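Local coordinates for phage tail sheath protein (Desulfitobacterium hafniense, PDB 3HXL), which probably serves as a subunit of the contractile tail sheath of a myovirus-type phage or phage-like particle, at residues A[34-38]-A[78-84]; A[277-283]-A[345-349]. All coordinates share one frame; numbering follows the deposited sequence.

In the fold
Contact 1 lies in the mixed sheet close to the centre of the chain and starts the pairing of strands 35-40 and 84-89, where the loop after helix 73-78 runs into the second strand. Contact 2 lies about 17 Å from the chain centre, where the loop after helix 263-276 meets helix 344-364, and so it joins the subtilisin-like region to the C-terminal one. The centres of the two contacts are about 15 Å apart. Helix 263-276 connects them: its Ala268 and Ala271 pack on the side chains of contact 1, and its end runs into segment 277-283. They also touch directly, Arg81 NH1 lying 4.3 Å from Leu283 CD2.

Contact 1: residues A[34-38]-A[78-84]; sequences GIVSM and ALKRAKT
The carbonyl oxygen of Gly34 is gripped by two successive amides: Lys83 N, 2.9 Å from Gly34 O, lies in the carbonyl plane on a lone pair, and Thr84 N, 3.1 Å from the same oxygen, is tilted 25° from that plane. Glycine suits this place: its backbone angles (phi 83°) would jam a CB against the preceding carbonyl and crowd Lys83 CG. Two residues on, Val36 N gives a nearly straight bond of 2.9 Å to Thr84 O, and Ile35 CA adds a weaker C-H...O contact. Gly34 O and Val36 N thus flank Ile35, which pairs with Thr84, both side chains on one face of the sheet, where Thr84 OG1 bonds to Glu54. Val36 CG1, set between its backbone N and carbonyl carbon (chi1 66°), lies 3.5 Å from Ala82 CB. Beyond it the bent selenomethionine at Met38 brings CE to 4.0 Å from Ala78 CB. Two small alanines thus receive the longer branches, while helix 263-276 packs on Val36 and Met38. The Ile35-Thr84 parallel bridge opens the pairing of strands 35-40 and 84-89, and the loop after helix 73-78 delivers the second strand, a helix-to-parallel-strand connection of a mixed alpha/beta sheet.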
loop_
_atom_site.group_PDB
_atom_site.type_symbol
_atom_site.label_atom_id
_atom_site.label_comp_id
_atom_site.label_asym_id
_atom_site.label_seq_id
_atom_site.Cartn_x
_atom_site.Cartn_y
_atom_site.Cartn_z
ATOM N N GLY A 34 -0.977 -6.413 6.259
ATOM C CA GLY A 34 -1.989 -6.248 5.232
ATOM C C GLY A 34 -2.181 -4.865 4.639
ATOM O O GLY A 34 -3.044 -4.678 3.787
ATOM N N ILE A 35 -1.374 -3.896 5.057
ATOM C CA ILE A 35 -1.538 -2.543 4.541
ATOM C C ILE A 35 -0.463 -2.130 3.542
ATOM O O ILE A 35 0.722 -2.078 3.872
ATOM C CB ILE A 35 -1.562 -1.525 5.699
ATOM C CG1 ILE A 35 -2.655 -1.908 6.694
ATOM C CG2 ILE A 35 -1.795 -0.128 5.157
ATOM C CD1 ILE A 35 -2.671 -1.059 7.947
ATOM N N VAL A 36 -0.892 -1.836 2.321
ATOM C CA VAL A 36 0.021 -1.412 1.262
ATOM C C VAL A 36 -0.314 0.031 0.869
ATOM O O VAL A 36 -1.450 0.469 1.030
ATOM C CB VAL A 36 -0.103 -2.333 0.007
ATOM C CG1 VAL A 36 -1.474 -2.169 -0.640
ATOM C CG2 VAL A 36 0.999 -2.011 -0.999
ATOM N N SER A 37 0.680 0.779 0.388
ATOM C CA SER A 37 0.456 2.159 -0.040
ATOM C C SER A 37 1.133 2.376 -1.381
ATOM O O SER A 37 2.203 1.826 -1.649
ATOM C CB SER A 37 1.010 3.165 0.965
ATOM O OG SER A 37 0.790 4.487 0.483
HETATM N N MSE A 38 0.521 3.196 -2.219
HETATM C CA MSE A 38 1.071 3.418 -3.541
HETATM C C MSE A 38 0.768 4.798 -4.105
HETATM O O MSE A 38 -0.356 5.285 -4.020
HETATM C CB MSE A 38 0.523 2.326 -4.465
HETATM C CG MSE A 38 0.957 2.354 -5.914
HETATM SE SE MSE A 38 0.446 0.672 -6.793
HETATM C CE MSE A 38 -1.469 0.745 -6.361
ATOM N N ALA A 78 -2.670 -4.518 -6.516
ATOM C CA ALA A 78 -2.225 -4.334 -5.141
ATOM C C ALA A 78 -3.200 -4.969 -4.158
ATOM O O ALA A 78 -2.797 -5.484 -3.119
ATOM C CB ALA A 78 -2.085 -2.850 -4.826
ATOM N N LEU A 79 -4.482 -4.920 -4.484
ATOM C CA LEU A 79 -5.482 -5.479 -3.592
ATOM C C LEU A 79 -5.752 -6.967 -3.788
ATOM O O LEU A 79 -6.687 -7.507 -3.200
ATOM C CB LEU A 79 -6.774 -4.659 -3.684
ATOM C CG LEU A 79 -6.609 -3.303 -2.963
ATOM C CD1 LEU A 79 -7.769 -2.377 -3.277
ATOM C CD2 LEU A 79 -6.495 -3.538 -1.461
ATOM N N LYS A 80 -4.938 -7.635 -4.605
ATOM C CA LYS A 80 -5.113 -9.072 -4.791
ATOM C C LYS A 80 -4.681 -9.772 -3.504
ATOM O O LYS A 80 -5.285 -10.764 -3.098
ATOM C CB LYS A 80 -4.291 -9.585 -5.987
ATOM C CG LYS A 80 -5.016 -9.439 -7.320
ATOM C CD LYS A 80 -4.177 -9.870 -8.515
ATOM C CE LYS A 80 -5.026 -9.864 -9.788
ATOM N NZ LYS A 80 -4.238 -10.216 -11.009
ATOM N N ARG A 81 -3.654 -9.241 -2.843
ATOM C CA ARG A 81 -3.170 -9.849 -1.605
ATOM C C ARG A 81 -3.257 -8.947 -0.372
ATOM O O ARG A 81 -3.261 -9.438 0.753
ATOM C CB ARG A 81 -1.719 -10.316 -1.778
ATOM C CG ARG A 81 -1.498 -11.378 -2.858
ATOM C CD ARG A 81 -2.035 -12.740 -2.425
ATOM N NE ARG A 81 -1.604 -13.831 -3.306
ATOM C CZ ARG A 81 -0.671 -14.724 -2.990
ATOM N NH1 ARG A 81 -0.061 -14.666 -1.816
ATOM N NH2 ARG A 81 -0.359 -15.690 -3.840
ATOM N N ALA A 82 -3.322 -7.635 -0.580
ATOM C CA ALA A 82 -3.400 -6.696 0.539
ATOM C C ALA A 82 -4.844 -6.514 0.984
ATOM O O ALA A 82 -5.771 -6.701 0.199
ATOM C CB ALA A 82 -2.806 -5.353 0.132
ATOM N N LYS A 83 -5.034 -6.151 2.245
ATOM C CA LYS A 83 -6.372 -5.946 2.764
ATOM C C LYS A 83 -6.749 -4.473 2.696
ATOM O O LYS A 83 -7.922 -4.128 2.582
ATOM C CB LYS A 83 -6.448 -6.458 4.201
ATOM C CG LYS A 83 -6.023 -7.915 4.333
ATOM C CD LYS A 83 -6.888 -8.823 3.466
ATOM C CE LYS A 83 -6.383 -10.260 3.468
ATOM N NZ LYS A 83 -5.026 -10.375 2.874
ATOM N N THR A 84 -5.748 -3.602 2.758
ATOM C CA THR A 84 -5.996 -2.171 2.695
ATOM C C THR A 84 -4.949 -1.460 1.842
ATOM O O THR A 84 -3.753 -1.742 1.937
ATOM C CB THR A 84 -5.991 -1.538 4.103
ATOM O OG1 THR A 84 -6.948 -2.207 4.932
ATOM C CG2 THR A 84 -6.348 -0.065 4.023
#

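Contact 2: residues A[277-283]-A[345-349]; sequences ARVNESL and RVIRV
The guanidinium of Arg348 is sandwiched: Ala277 CB sits over the centre of one face, 3.4 Å above the plane, and Arg345 CA lies against the opposite face, offset toward the rim. Glu281 O and Ser282 CA meet its edge. Arg345 offers its own guanidinium a single turn earlier on the helix, with Ser282 CB over the centre of one face and Asn280 O at the edge. The two arginines thus fasten helix 344-364 to a type I beta turn, Arg278 to Glu281, in the loop that follows helix 263-276. Arg348 NH2 makes the short bond, 2.7 Å to Glu281 O, with the acceptor close to the guanidinium plane; NE adds weak bonds to Arg278 O and Glu281 O. A bend at chi3 (-84°) turns the head across the loop, and Asp326 takes a salt bridge from NH2, which probably helps keep this buried charge in place. Arginine suits the site because its flat guanidinium, with several N-H groups round its edge, can bind backbone oxygens near its plane while its faces accept aliphatic carbons. Val279 packs more simply, its CG1 3.4 Å from Arg348 O and its CB against Val349 CA. The turn is braced by Glu281, whose carboxylate accepts from Arg278 N and pairs with Arg278 NE. Arg345 NH1 reaches Asn280 O at 3.3 Å, from above the carbonyl plane. At the backbone of the same arginine a water accepts from Arg345 N at 2.8 Å and also bonds to Ser282 OG.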
loop_
_atom_site.group_PDB
_atom_site.type_symbol
_atom_site.label_atom_id
_atom_site.label_comp_id
_atom_site.label_asym_id
_atom_site.label_seq_id
_atom_site.Cartn_x
_atom_site.Cartn_y
_atom_site.Cartn_z
ATOM N N ALA A 277 1.277 -10.949 3.399
ATOM C CA ALA A 277 1.934 -12.150 3.907
ATOM C C ALA A 277 2.055 -12.093 5.431
ATOM O O ALA A 277 2.368 -11.044 5.997
ATOM C CB ALA A 277 3.324 -12.294 3.271
ATOM N N ARG A 278 1.797 -13.226 6.087
ATOM C CA ARG A 278 1.882 -13.322 7.546
ATOM C C ARG A 278 3.336 -13.519 7.946
ATOM O O ARG A 278 4.170 -13.880 7.110
ATOM C CB ARG A 278 1.066 -14.517 8.058
ATOM C CG ARG A 278 -0.362 -14.599 7.552
ATOM C CD ARG A 278 -1.075 -15.818 8.138
ATOM N NE ARG A 278 -2.256 -16.198 7.365
ATOM C CZ ARG A 278 -3.313 -15.416 7.171
ATOM N NH1 ARG A 278 -3.348 -14.199 7.697
ATOM N NH2 ARG A 278 -4.332 -15.849 6.442
ATOM N N VAL A 279 3.645 -13.308 9.223
ATOM C CA VAL A 279 5.017 -13.466 9.696
ATOM C C VAL A 279 5.550 -14.888 9.575
ATOM O O VAL A 279 6.747 -15.120 9.722
ATOM C CB VAL A 279 5.165 -12.996 11.165
ATOM C CG1 VAL A 279 4.891 -11.509 11.250
ATOM C CG2 VAL A 279 4.216 -13.773 12.073
ATOM N N ASN A 280 4.663 -15.840 9.305
ATOM C CA ASN A 280 5.087 -17.229 9.153
ATOM C C ASN A 280 4.977 -17.677 7.697
ATOM O O ASN A 280 5.141 -18.859 7.398
ATOM C CB ASN A 280 4.238 -18.151 10.042
ATOM C CG ASN A 280 2.749 -18.052 9.741
ATOM O OD1 ASN A 280 2.333 -17.358 8.816
ATOM N ND2 ASN A 280 1.940 -18.757 10.526
ATOM N N GLU A 281 4.703 -16.735 6.795
ATOM C CA GLU A 281 4.556 -17.064 5.376
ATOM C C GLU A 281 5.632 -16.476 4.469
ATOM O O GLU A 281 6.076 -15.342 4.656
ATOM C CB GLU A 281 3.187 -16.608 4.851
ATOM C CG GLU A 281 1.978 -17.165 5.602
ATOM C CD GLU A 281 0.657 -16.681 5.017
ATOM O OE1 GLU A 281 0.626 -15.558 4.450
ATOM O OE2 GLU A 281 -0.359 -17.417 5.139
ATOM N N SER A 282 6.036 -17.262 3.477
ATOM C CA SER A 282 7.040 -16.842 2.502
ATOM C C SER A 282 6.395 -16.872 1.121
ATOM O O SER A 282 5.585 -17.755 0.829
ATOM C CB SER A 282 8.242 -17.792 2.533
ATOM O OG SER A 282 9.048 -17.618 1.382
ATOM N N LEU A 283 6.739 -15.912 0.271
ATOM C CA LEU A 283 6.163 -15.868 -1.069
ATOM C C LEU A 283 6.848 -16.827 -2.043
ATOM O O LEU A 283 6.370 -17.029 -3.152
ATOM C CB LEU A 283 6.237 -14.442 -1.640
ATOM C CG LEU A 283 5.454 -13.351 -0.904
ATOM C CD1 LEU A 283 5.551 -12.039 -1.688
ATOM C CD2 LEU A 283 3.992 -13.768 -0.767
ATOM N N ARG A 345 10.472 -13.212 4.666
ATOM C CA ARG A 345 9.737 -13.767 5.799
ATOM C C ARG A 345 10.523 -13.475 7.078
ATOM O O ARG A 345 9.939 -13.219 8.126
ATOM C CB ARG A 345 9.538 -15.282 5.657
ATOM C CG ARG A 345 9.023 -15.912 6.955
ATOM C CD ARG A 345 8.438 -17.298 6.743
ATOM N NE ARG A 345 9.347 -18.181 6.031
ATOM C CZ ARG A 345 9.076 -19.448 5.736
ATOM N NH1 ARG A 345 7.909 -19.982 6.101
ATOM N NH2 ARG A 345 9.966 -20.175 5.067
ATOM N N VAL A 346 11.853 -13.518 6.997
ATOM C CA VAL A 346 12.669 -13.220 8.173
ATOM C C VAL A 346 12.409 -11.764 8.554
ATOM O O VAL A 346 12.220 -11.437 9.729
ATOM C CB VAL A 346 14.176 -13.438 7.892
ATOM C CG1 VAL A 346 15.028 -12.865 9.035
ATOM C CG2 VAL A 346 14.450 -14.929 7.745
ATOM N N ILE A 347 12.381 -10.893 7.554
ATOM C CA ILE A 347 12.115 -9.483 7.809
ATOM C C ILE A 347 10.730 -9.292 8.443
ATOM O O ILE A 347 10.563 -8.465 9.341
ATOM C CB ILE A 347 12.215 -8.652 6.504
ATOM C CG1 ILE A 347 13.648 -8.702 5.969
ATOM C CG2 ILE A 347 11.817 -7.198 6.766
ATOM C CD1 ILE A 347 14.712 -8.291 6.981
ATOM N N ARG A 348 9.734 -10.049 7.983
ATOM C CA ARG A 348 8.398 -9.931 8.561
ATOM C C ARG A 348 8.380 -10.311 10.037
ATOM O O ARG A 348 7.742 -9.636 10.847
ATOM C CB ARG A 348 7.375 -10.797 7.808
ATOM C CG ARG A 348 6.917 -10.223 6.461
ATOM C CD ARG A 348 5.758 -11.042 5.847
ATOM N NE ARG A 348 6.179 -12.218 5.081
ATOM C CZ ARG A 348 6.743 -12.168 3.874
ATOM N NH1 ARG A 348 6.969 -10.995 3.290
ATOM N NH2 ARG A 348 7.055 -13.288 3.237
ATOM N N VAL A 349 9.069 -11.385 10.403
ATOM C CA VAL A 349 9.062 -11.773 11.807
ATOM C C VAL A 349 9.818 -10.765 12.672
ATOM O O VAL A 349 9.366 -10.418 13.769
ATOM C CB VAL A 349 9.628 -13.193 12.018
ATOM C CG1 VAL A 349 11.003 -13.316 11.415
ATOM C CG2 VAL A 349 9.662 -13.508 13.511
HETATM O O HOH W 1 10.783 -15.081 2.573
#